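Local coordinates for protein soluble lytic murein transglycosylase (Escherichia coli, PDB 1QSA) that cleaves the glycosidic bonds between N-acetylmuramic acid and N-acetylglucosamine in peptidoglycan, forming a 1,6-anhydro bond in the muramic acid residue, at residues S8-I13 with K33-Y38; Q15-R20 with P39-R44; S402-L407 with V433-A438. All coordinates share one frame; numbering follows the deposited sequence.

Contact 1 (S8-I13 with K33-Y38); sequences SRYAQI and KDYPLY. With ACT (acetate ion), chain O.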
loop_
_atom_site.group_PDB
_atom_site.type_symbol
_atom_site.label_atom_id
_atom_site.label_comp_id
_atom_site.label_asym_id
_atom_site.label_seq_id
_atom_site.Cartn_x
_atom_site.Cartn_y
_atom_site.Cartn_z
ATOM N N SER A 8 27.966 -4.510 -24.349
ATOM C CA SER A 8 29.165 -5.055 -23.701
ATOM C C SER A 8 29.975 -3.929 -23.051
ATOM O O SER A 8 30.392 -4.056 -21.897
ATOM C CB SER A 8 30.058 -5.804 -24.706
ATOM O OG SER A 8 29.438 -6.987 -25.191
ATOM N N ARG A 9 30.181 -2.833 -23.784
ATOM C CA ARG A 9 30.952 -1.701 -23.249
ATOM C C ARG A 9 30.249 -1.081 -22.043
ATOM O O ARG A 9 30.911 -0.650 -21.099
ATOM C CB ARG A 9 31.215 -0.641 -24.319
ATOM C CG ARG A 9 32.064 -1.162 -25.485
ATOM C CD ARG A 9 32.763 -0.031 -26.228
ATOM N NE ARG A 9 31.867 1.023 -26.708
ATOM C CZ ARG A 9 31.078 0.912 -27.771
ATOM N NH1 ARG A 9 30.977 -0.253 -28.406
ATOM N NH2 ARG A 9 30.320 1.929 -28.138
ATOM N N TYR A 10 28.916 -1.114 -22.041
ATOM C CA TYR A 10 28.140 -0.554 -20.922
ATOM C C TYR A 10 28.390 -1.366 -19.653
ATOM O O TYR A 10 28.675 -0.808 -18.590
ATOM C CB TYR A 10 26.639 -0.532 -21.255
ATOM C CG TYR A 10 25.803 0.197 -20.229
ATOM C CD1 TYR A 10 25.865 1.583 -20.112
ATOM C CD2 TYR A 10 24.951 -0.503 -19.376
ATOM C CE1 TYR A 10 25.099 2.262 -19.163
ATOM C CE2 TYR A 10 24.175 0.170 -18.420
ATOM C CZ TYR A 10 24.261 1.547 -18.326
ATOM O OH TYR A 10 23.509 2.218 -17.378
ATOM N N ALA A 11 28.267 -2.686 -19.749
ATOM C CA ALA A 11 28.514 -3.549 -18.594
ATOM C C ALA A 11 29.970 -3.391 -18.129
ATOM O O ALA A 11 30.247 -3.325 -16.925
ATOM C CB ALA A 11 28.227 -5.005 -18.953
ATOM N N GLN A 12 30.884 -3.257 -19.080
ATOM C CA GLN A 12 32.302 -3.125 -18.758
ATOM C C GLN A 12 32.656 -1.807 -18.083
ATOM O O GLN A 12 33.462 -1.789 -17.133
ATOM C CB GLN A 12 33.149 -3.404 -20.009
ATOM C CG GLN A 12 33.059 -4.888 -20.423
ATOM C CD GLN A 12 33.270 -5.136 -21.914
ATOM O OE1 GLN A 12 33.431 -4.203 -22.706
ATOM N NE2 GLN A 12 33.252 -6.415 -22.306
ATOM N N ILE A 13 32.045 -0.709 -18.518
ATOM C CA ILE A 13 32.345 0.579 -17.901
ATOM C C ILE A 13 31.811 0.618 -16.463
ATOM O O ILE A 13 32.438 1.195 -15.586
ATOM C CB ILE A 13 31.853 1.782 -18.754
ATOM C CG1 ILE A 13 32.588 3.059 -18.336
ATOM C CG2 ILE A 13 30.342 1.975 -18.625
ATOM C CD1 ILE A 13 32.248 4.266 -19.207
ATOM N N LYS A 33 28.273 7.521 -26.017
ATOM C CA LYS A 33 27.265 8.576 -26.192
ATOM C C LYS A 33 26.014 8.162 -26.949
ATOM O O LYS A 33 24.936 8.696 -26.685
ATOM C CB LYS A 33 27.865 9.825 -26.855
ATOM C CG LYS A 33 28.819 10.586 -25.961
ATOM C CD LYS A 33 29.512 11.717 -26.726
ATOM C CE LYS A 33 30.575 12.382 -25.867
ATOM N NZ LYS A 33 31.455 13.287 -26.666
ATOM N N ASP A 34 26.146 7.229 -27.888
ATOM C CA ASP A 34 24.985 6.791 -28.665
ATOM C C ASP A 34 24.163 5.671 -28.029
ATOM O O ASP A 34 23.118 5.302 -28.559
ATOM C CB ASP A 34 25.393 6.373 -30.078
ATOM C CG ASP A 34 25.832 7.549 -30.939
ATOM O OD1 ASP A 34 25.563 8.723 -30.589
ATOM O OD2 ASP A 34 26.449 7.290 -31.986
ATOM N N TYR A 35 24.637 5.118 -26.914
ATOM C CA TYR A 35 23.905 4.047 -26.230
ATOM C C TYR A 35 22.725 4.672 -25.457
ATOM O O TYR A 35 22.900 5.708 -24.811
ATOM C CB TYR A 35 24.842 3.321 -25.269
ATOM C CG TYR A 35 24.203 2.130 -24.591
ATOM C CD1 TYR A 35 23.694 1.060 -25.347
ATOM C CD2 TYR A 35 24.090 2.068 -23.201
ATOM C CE1 TYR A 35 23.088 -0.037 -24.731
ATOM C CE2 TYR A 35 23.489 0.980 -22.571
ATOM C CZ TYR A 35 22.985 -0.068 -23.332
ATOM O OH TYR A 35 22.374 -1.106 -22.685
ATOM N N PRO A 36 21.515 4.065 -25.521
ATOM C CA PRO A 36 20.358 4.635 -24.809
ATOM C C PRO A 36 20.566 4.982 -23.347
ATOM O O PRO A 36 19.996 5.970 -22.877
ATOM C CB PRO A 36 19.266 3.578 -24.989
ATOM C CG PRO A 36 19.584 3.017 -26.374
ATOM C CD PRO A 36 21.110 2.921 -26.364
ATOM N N LEU A 37 21.369 4.191 -22.640
ATOM C CA LEU A 37 21.592 4.470 -21.223
ATOM C C LEU A 37 22.737 5.443 -20.896
ATOM O O LEU A 37 23.052 5.657 -19.722
ATOM C CB LEU A 37 21.707 3.175 -20.412
ATOM C CG LEU A 37 20.535 2.187 -20.569
ATOM C CD1 LEU A 37 20.704 1.032 -19.588
ATOM C CD2 LEU A 37 19.188 2.860 -20.333
ATOM N N TYR A 38 23.308 6.092 -21.909
ATOM C CA TYR A 38 24.378 7.067 -21.662
ATOM C C TYR A 38 23.953 8.141 -20.632
ATOM O O TYR A 38 24.743 8.496 -19.767
ATOM C CB TYR A 38 24.843 7.707 -22.974
ATOM C CG TYR A 38 25.986 8.665 -22.780
ATOM C CD1 TYR A 38 27.284 8.201 -22.531
ATOM C CD2 TYR A 38 25.764 10.033 -22.804
ATOM C CE1 TYR A 38 28.338 9.100 -22.305
ATOM C CE2 TYR A 38 26.800 10.938 -22.581
ATOM C CZ TYR A 38 28.076 10.467 -22.331
ATOM O OH TYR A 38 29.073 11.387 -22.090
HETATM C C ACT O . 21.827 1.282 -14.605
HETATM O O ACT O . 21.716 0.951 -13.408
HETATM O OXT ACT O . 22.671 0.765 -15.364
HETATM C CH3 ACT O . 20.885 2.333 -15.170
#

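Contact 2 (Q15-R20 with P39-R44); sequences QAWDNR and PYLEYR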
loop_
_atom_site.group_PDB
_atom_site.type_symbol
_atom_site.label_atom_id
_atom_site.label_comp_id
_atom_site.label_asym_id
_atom_site.label_seq_id
_atom_site.Cartn_x
_atom_site.Cartn_y
_atom_site.Cartn_z
ATOM N N GLN A 15 31.533 -2.004 -14.482
ATOM C CA GLN A 15 32.429 -2.863 -13.713
ATOM C C GLN A 15 33.672 -2.047 -13.317
ATOM O O GLN A 15 34.106 -2.099 -12.169
ATOM C CB GLN A 15 32.829 -4.074 -14.555
ATOM C CG GLN A 15 33.817 -5.033 -13.896
ATOM C CD GLN A 15 34.173 -6.206 -14.821
ATOM O OE1 GLN A 15 34.604 -6.006 -15.964
ATOM N NE2 GLN A 15 33.987 -7.426 -14.333
ATOM N N ALA A 16 34.224 -1.290 -14.265
ATOM C CA ALA A 16 35.402 -0.465 -13.994
ATOM C C ALA A 16 35.083 0.614 -12.957
ATOM O O ALA A 16 35.848 0.828 -12.013
ATOM C CB ALA A 16 35.910 0.188 -15.289
ATOM N N TRP A 17 33.951 1.293 -13.150
ATOM C CA TRP A 17 33.502 2.367 -12.265
ATOM C C TRP A 17 33.286 1.849 -10.837
ATOM O O TRP A 17 33.682 2.510 -9.874
ATOM C CB TRP A 17 32.202 2.959 -12.816
ATOM C CG TRP A 17 31.964 4.416 -12.543
ATOM C CD1 TRP A 17 32.184 5.096 -11.373
ATOM C CD2 TRP A 17 31.366 5.351 -13.446
ATOM N NE1 TRP A 17 31.739 6.393 -11.497
ATOM C CE2 TRP A 17 31.234 6.576 -12.758
ATOM C CE3 TRP A 17 30.919 5.267 -14.774
ATOM C CZ2 TRP A 17 30.672 7.714 -13.351
ATOM C CZ3 TRP A 17 30.360 6.394 -15.364
ATOM C CH2 TRP A 17 30.240 7.605 -14.653
ATOM N N ASP A 18 32.728 0.646 -10.704
ATOM C CA ASP A 18 32.491 0.056 -9.384
ATOM C C ASP A 18 33.820 -0.193 -8.650
ATOM O O ASP A 18 33.876 -0.195 -7.416
ATOM C CB ASP A 18 31.703 -1.256 -9.516
ATOM C CG ASP A 18 30.225 -1.034 -9.820
ATOM O OD1 ASP A 18 29.739 0.117 -9.798
ATOM O OD2 ASP A 18 29.530 -2.032 -10.069
ATOM N N ASN A 19 34.883 -0.412 -9.417
ATOM C CA ASN A 19 36.222 -0.660 -8.869
ATOM C C ASN A 19 37.049 0.622 -8.764
ATOM O O ASN A 19 38.225 0.575 -8.389
ATOM C CB ASN A 19 36.990 -1.623 -9.783
ATOM C CG ASN A 19 36.408 -3.013 -9.803
ATOM O OD1 ASN A 19 35.765 -3.450 -8.845
ATOM N ND2 ASN A 19 36.646 -3.732 -10.893
ATOM N N ARG A 20 36.445 1.749 -9.139
ATOM C CA ARG A 20 37.087 3.067 -9.160
ATOM C C ARG A 20 38.299 3.121 -10.100
ATOM O O ARG A 20 39.293 3.807 -9.837
ATOM C CB ARG A 20 37.443 3.582 -7.750
ATOM C CG ARG A 20 36.262 3.714 -6.783
ATOM C CD ARG A 20 35.107 4.543 -7.331
ATOM N NE ARG A 20 35.485 5.905 -7.702
ATOM C CZ ARG A 20 34.641 6.806 -8.201
ATOM N NH1 ARG A 20 33.354 6.509 -8.364
ATOM N NH2 ARG A 20 35.078 8.015 -8.517
ATOM N N PRO A 39 22.690 8.630 -20.675
ATOM C CA PRO A 39 22.289 9.648 -19.681
ATOM C C PRO A 39 22.455 9.156 -18.237
ATOM O O PRO A 39 22.698 9.962 -17.334
ATOM C CB PRO A 39 20.819 9.909 -20.026
ATOM C CG PRO A 39 20.785 9.711 -21.510
ATOM C CD PRO A 39 21.632 8.454 -21.689
ATOM N N TYR A 40 22.296 7.851 -18.003
ATOM C CA TYR A 40 22.495 7.298 -16.658
ATOM C C TYR A 40 23.967 7.393 -16.246
ATOM O O TYR A 40 24.278 7.594 -15.069
ATOM C CB TYR A 40 21.984 5.863 -16.560
ATOM C CG TYR A 40 20.480 5.767 -16.491
ATOM C CD1 TYR A 40 19.815 5.810 -15.260
ATOM C CD2 TYR A 40 19.713 5.621 -17.650
ATOM C CE1 TYR A 40 18.429 5.713 -15.184
ATOM C CE2 TYR A 40 18.309 5.517 -17.580
ATOM C CZ TYR A 40 17.683 5.569 -16.340
ATOM O OH TYR A 40 16.314 5.499 -16.249
ATOM N N LEU A 41 24.874 7.221 -17.204
ATOM C CA LEU A 41 26.310 7.346 -16.937
ATOM C C LEU A 41 26.633 8.817 -16.613
ATOM O O LEU A 41 27.440 9.105 -15.729
ATOM C CB LEU A 41 27.120 6.898 -18.165
ATOM C CG LEU A 41 27.051 5.410 -18.521
ATOM C CD1 LEU A 41 27.846 5.177 -19.800
ATOM C CD2 LEU A 41 27.593 4.557 -17.374
ATOM N N GLU A 42 26.027 9.744 -17.349
ATOM C CA GLU A 42 26.262 11.161 -17.112
ATOM C C GLU A 42 25.762 11.534 -15.721
ATOM O O GLU A 42 26.406 12.304 -15.004
ATOM C CB GLU A 42 25.513 12.008 -18.136
ATOM C CG GLU A 42 26.026 11.903 -19.541
ATOM C CD GLU A 42 25.266 12.805 -20.485
ATOM O OE1 GLU A 42 24.077 12.533 -20.746
ATOM O OE2 GLU A 42 25.860 13.792 -20.965
ATOM N N TYR A 43 24.612 10.973 -15.344
ATOM C CA TYR A 43 24.034 11.237 -14.035
ATOM C C TYR A 43 24.996 10.754 -12.953
ATOM O O TYR A 43 25.230 11.458 -11.964
ATOM C CB TYR A 43 22.673 10.533 -13.899
ATOM C CG TYR A 43 22.092 10.605 -12.497
ATOM C CD1 TYR A 43 21.383 11.729 -12.068
ATOM C CD2 TYR A 43 22.287 9.562 -11.592
ATOM C CE1 TYR A 43 20.878 11.809 -10.757
ATOM C CE2 TYR A 43 21.793 9.633 -10.285
ATOM C CZ TYR A 43 21.090 10.760 -9.878
ATOM O OH TYR A 43 20.626 10.816 -8.577
ATOM N N ARG A 44 25.556 9.564 -13.145
ATOM C CA ARG A 44 26.498 9.001 -12.179
ATOM C C ARG A 44 27.731 9.903 -12.062
ATOM O O ARG A 44 28.209 10.178 -10.960
ATOM C CB ARG A 44 26.899 7.572 -12.582
ATOM C CG ARG A 44 27.691 6.849 -11.497
ATOM C CD ARG A 44 27.983 5.389 -11.883
ATOM N NE ARG A 44 28.857 4.736 -10.909
ATOM C CZ ARG A 44 29.101 3.426 -10.842
ATOM N NH1 ARG A 44 28.562 2.570 -11.699
ATOM N NH2 ARG A 44 29.927 2.970 -9.915
HETATM O O HOH W 1 32.114 3.506 -7.562
#

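Contact 3 (S402-L407 with V433-A438); sequences SEWANL and VQATIA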
loop_
_atom_site.group_PDB
_atom_site.type_symbol
_atom_site.label_atom_id
_atom_site.label_comp_id
_atom_site.label_asym_id
_atom_site.label_seq_id
_atom_site.Cartn_x
_atom_site.Cartn_y
_atom_site.Cartn_z
ATOM N N SER A 402 10.305 3.138 -13.302
ATOM C CA SER A 402 10.254 4.601 -13.266
ATOM C C SER A 402 10.149 5.190 -14.666
ATOM O O SER A 402 9.431 6.170 -14.883
ATOM C CB SER A 402 11.478 5.157 -12.545
ATOM O OG SER A 402 11.502 4.659 -11.222
ATOM N N GLU A 403 10.912 4.633 -15.607
ATOM C CA GLU A 403 10.839 5.102 -16.992
ATOM C C GLU A 403 9.464 4.792 -17.581
ATOM O O GLU A 403 8.858 5.636 -18.235
ATOM C CB GLU A 403 11.900 4.426 -17.858
ATOM C CG GLU A 403 13.320 4.858 -17.564
ATOM C CD GLU A 403 13.811 6.054 -18.383
ATOM O OE1 GLU A 403 13.012 6.780 -19.025
ATOM O OE2 GLU A 403 15.039 6.272 -18.355
ATOM N N TRP A 404 8.986 3.568 -17.352
ATOM C CA TRP A 404 7.693 3.137 -17.875
ATOM C C TRP A 404 6.575 4.021 -17.327
ATOM O O TRP A 404 5.633 4.367 -18.052
ATOM C CB TRP A 404 7.446 1.670 -17.510
ATOM C CG TRP A 404 6.297 1.018 -18.227
ATOM C CD1 TRP A 404 5.142 0.550 -17.669
ATOM C CD2 TRP A 404 6.244 0.656 -19.618
ATOM N NE1 TRP A 404 4.376 -0.092 -18.623
ATOM C CE2 TRP A 404 5.027 -0.043 -19.827
ATOM C CE3 TRP A 404 7.112 0.841 -20.703
ATOM C CZ2 TRP A 404 4.659 -0.559 -21.079
ATOM C CZ3 TRP A 404 6.748 0.326 -21.948
ATOM C CH2 TRP A 404 5.531 -0.365 -22.123
ATOM N N ALA A 405 6.706 4.409 -16.060
ATOM C CA ALA A 405 5.706 5.242 -15.403
ATOM C C ALA A 405 5.524 6.549 -16.165
ATOM O O ALA A 405 4.401 7.007 -16.349
ATOM C CB ALA A 405 6.106 5.514 -13.954
ATOM N N ASN A 406 6.630 7.139 -16.620
ATOM C CA ASN A 406 6.571 8.387 -17.388
ATOM C C ASN A 406 5.945 8.160 -18.752
ATOM O O ASN A 406 5.191 8.991 -19.239
ATOM C CB ASN A 406 7.975 8.956 -17.619
ATOM C CG ASN A 406 8.548 9.614 -16.400
ATOM O OD1 ASN A 406 7.846 9.851 -15.420
ATOM N ND2 ASN A 406 9.836 9.952 -16.464
ATOM N N LEU A 407 6.285 7.037 -19.374
ATOM C CA LEU A 407 5.775 6.712 -20.694
ATOM C C LEU A 407 4.252 6.479 -20.735
ATOM O O LEU A 407 3.571 6.967 -21.642
ATOM C CB LEU A 407 6.549 5.501 -21.237
ATOM C CG LEU A 407 6.593 5.206 -22.736
ATOM C CD1 LEU A 407 6.895 6.465 -23.534
ATOM C CD2 LEU A 407 7.661 4.147 -22.982
ATOM N N VAL A 433 1.605 -5.359 -16.526
ATOM C CA VAL A 433 0.656 -5.137 -15.418
ATOM C C VAL A 433 0.609 -3.648 -15.040
ATOM O O VAL A 433 -0.465 -3.057 -14.858
ATOM C CB VAL A 433 1.017 -5.997 -14.157
ATOM C CG1 VAL A 433 0.113 -5.608 -12.980
ATOM C CG2 VAL A 433 0.843 -7.501 -14.450
ATOM N N GLN A 434 1.777 -3.012 -15.003
ATOM C CA GLN A 434 1.862 -1.600 -14.646
ATOM C C GLN A 434 1.049 -0.705 -15.583
ATOM O O GLN A 434 0.395 0.244 -15.138
ATOM C CB GLN A 434 3.337 -1.181 -14.610
ATOM C CG GLN A 434 3.591 0.219 -14.059
ATOM C CD GLN A 434 5.051 0.632 -14.149
ATOM O OE1 GLN A 434 5.939 -0.205 -14.280
ATOM N NE2 GLN A 434 5.303 1.933 -14.055
ATOM N N ALA A 435 1.081 -1.015 -16.878
ATOM C CA ALA A 435 0.334 -0.242 -17.863
ATOM C C ALA A 435 -1.171 -0.469 -17.693
ATOM O O ALA A 435 -1.956 0.469 -17.862
ATOM C CB ALA A 435 0.770 -0.605 -19.269
ATOM N N THR A 436 -1.591 -1.692 -17.359
ATOM C CA THR A 436 -3.029 -1.910 -17.172
ATOM C C THR A 436 -3.532 -1.114 -15.968
ATOM O O THR A 436 -4.655 -0.621 -15.974
ATOM C CB THR A 436 -3.421 -3.411 -17.008
ATOM O OG1 THR A 436 -2.863 -3.947 -15.799
ATOM C CG2 THR A 436 -2.942 -4.229 -18.201
ATOM N N ILE A 437 -2.680 -0.949 -14.959
ATOM C CA ILE A 437 -3.066 -0.196 -13.772
ATOM C C ILE A 437 -3.154 1.294 -14.105
ATOM O O ILE A 437 -4.136 1.949 -13.762
ATOM C CB ILE A 437 -2.102 -0.453 -12.602
ATOM C CG1 ILE A 437 -2.257 -1.896 -12.139
ATOM C CG2 ILE A 437 -2.374 0.510 -11.441
ATOM C CD1 ILE A 437 -1.171 -2.363 -11.173
ATOM N N ALA A 438 -2.159 1.811 -14.827
ATOM C CA ALA A 438 -2.159 3.221 -15.222
ATOM C C ALA A 438 -3.385 3.586 -16.059
ATOM O O ALA A 438 -3.966 4.658 -15.879
ATOM C CB ALA A 438 -0.883 3.553 -16.007
#

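Contact 1 (S8-I13 with K33-Y38)
Y10, on the helical segment 8-13, and Y35, in the irregular segment 33-38, bring the two backbones nearest each other, their CA atoms 8.2 Å apart, where the chain bends through a type I beta turn from Y35 to Y38. Y10 carries the contact, meeting Y35 and L37 about equally. Y35 lays its CE2 over one face of the Y10 ring, off-centre toward the rim, and CE2 comes within 3.4 Å of Y10 CG. The ring planes are inclined at 43° with centroids 4.9 Å apart, an oblique pair that is neither a stack nor a T-shape. Both rings leave their backbones in the same sense, with CG opposite the main-chain N (chi1 -172° in Y10 and -176° in Y35), which carries each across the gap to the other. Further along the Y10 ring, L37 meets the phenol end: its CB is 3.7 Å from Y10 CZ, and its CD1 touches CE2. L37 is also the N-cap residue of helix 38-48, so helix 3-18 packs on the turn that leads into that helix of this all-helical alpha-superhelix. Both hydroxyls have polar partners. Y10 OH donates to OXT of an acetate ion at 2.6 Å, close to the plane of its ring, and also bonds a glycerol, both probably from the crystallisation liquor; K14 NZ is hydrogen-bonded to the same acetate. Y35 OH is hydrogen-bonded to E390 and W394, which ties its ring to helix 383-393 and the W394 that follows it, while the indole of W394 also meets the Y10 ring.

Contact 2 (Q15-R20 with P39-R44)
W17 and R44 account for most of the buried surface, the arginine lying along one face of the indole. R44 reaches out from helix 38-48 with CG opposite its backbone N (chi1 -170°) and the chain extended as far as NE, so that it runs past W17 in the opposite direction. Its CD sits over the six-membered ring, 3.7 Å from that centroid, in a CH-pi contact. The guanidinium follows over the five-membered ring, CZ 3.7 Å from the centroid, stacked nearly flat with the planes 21° apart in a cation-pi interaction. W17 NE1 and R44 NE, both donors, do not bond each other; the indole N-H is instead taken by D48. At the far end of the six-membered ring, W17 CH2 approaches the carbonyl O of L41 at 3.4 Å, and CZ3 packs on L41 CD2.

D18, one residue on in helix 3-18, grips the guanidinium at its edge. R44 NH2 donates to D18 OD1 at 2.9 Å with an N-H...O angle of 157°, and NH1 adds a weak bond to the same oxygen, completing a salt bridge. R44 NH2 also donates to a water that in turn donates to W17 O, beside the Schellman motif at R20 which closes the helix. Replacing W17 by an alanine is likely to strip the guanidinium of the ring it lies on, letting it turn about D18, and to leave D48 without the indole N-H. Held flat by the ring and gripped at its edge by D18 OD1, R44 is fixed in orientation and its charge is probably balanced by D18, joining the end of helix 3-18 to helix 38-48 by polar as well as apolar contacts.

Contact 3 (S402-L407 with V433-A438)
The indole of W404 presents its pyrrole edge to helix 429-438, with the side chain of Q434 and A435 both near the ring plane, while L419 and A423 of helix 413-425 also touch the side chain. W404 CD1 comes within 3.5 Å of Q434 CD, and the amide is turned steeply against the ring, 71° between planes. Next to it, A435 CB lies 3.7 Å from W404 NE1. Q434 is anti about its first torsion (chi1 -172°) and extended beyond CG, which takes its NE2 past the indole to A405, 3.7 Å from that residue's CB. The segments of helices 397-408 and 429-438 run in roughly the same direction, inclined by 36° with their axes 10.3 Å apart, and belong to the L domain, whose sequence falls in the TPR clan.

No hydrogen bond joins the two segments directly. Q434 NE2 donates to the carbonyl of R401, just before segment 402-407, and W404 NE1 bonds weakly to that of L431, just before segment 433-438. Each side chain thus crosses to the other helix, where Q434 NE2 and, weakly, W404 NE1 find backbone acceptors while their flanks pack together.

Overall arrangement
Contacts 1 and 2 both hold helix 3-18, contact 1 against the turn leading into helix 38-48 and contact 2 against the helix itself, and they merge where L41 packs on Y10 and I13. Contact 1 is buried and mainly aromatic and apolar; contact 2 reaches the surface, where a salt bridge and water join the indole packing. Contact 3 is partly buried and its centre lies nearer the centre of the chain, about 17 Å from it against 35 and 33 Å; it joins two helices of the L domain with neither a salt bridge nor a direct hydrogen bond between its segments. Y40 and E403, probably hydrogen-bonded at 2.6 Å (OH to OE2), tie contact 2 to contact 3.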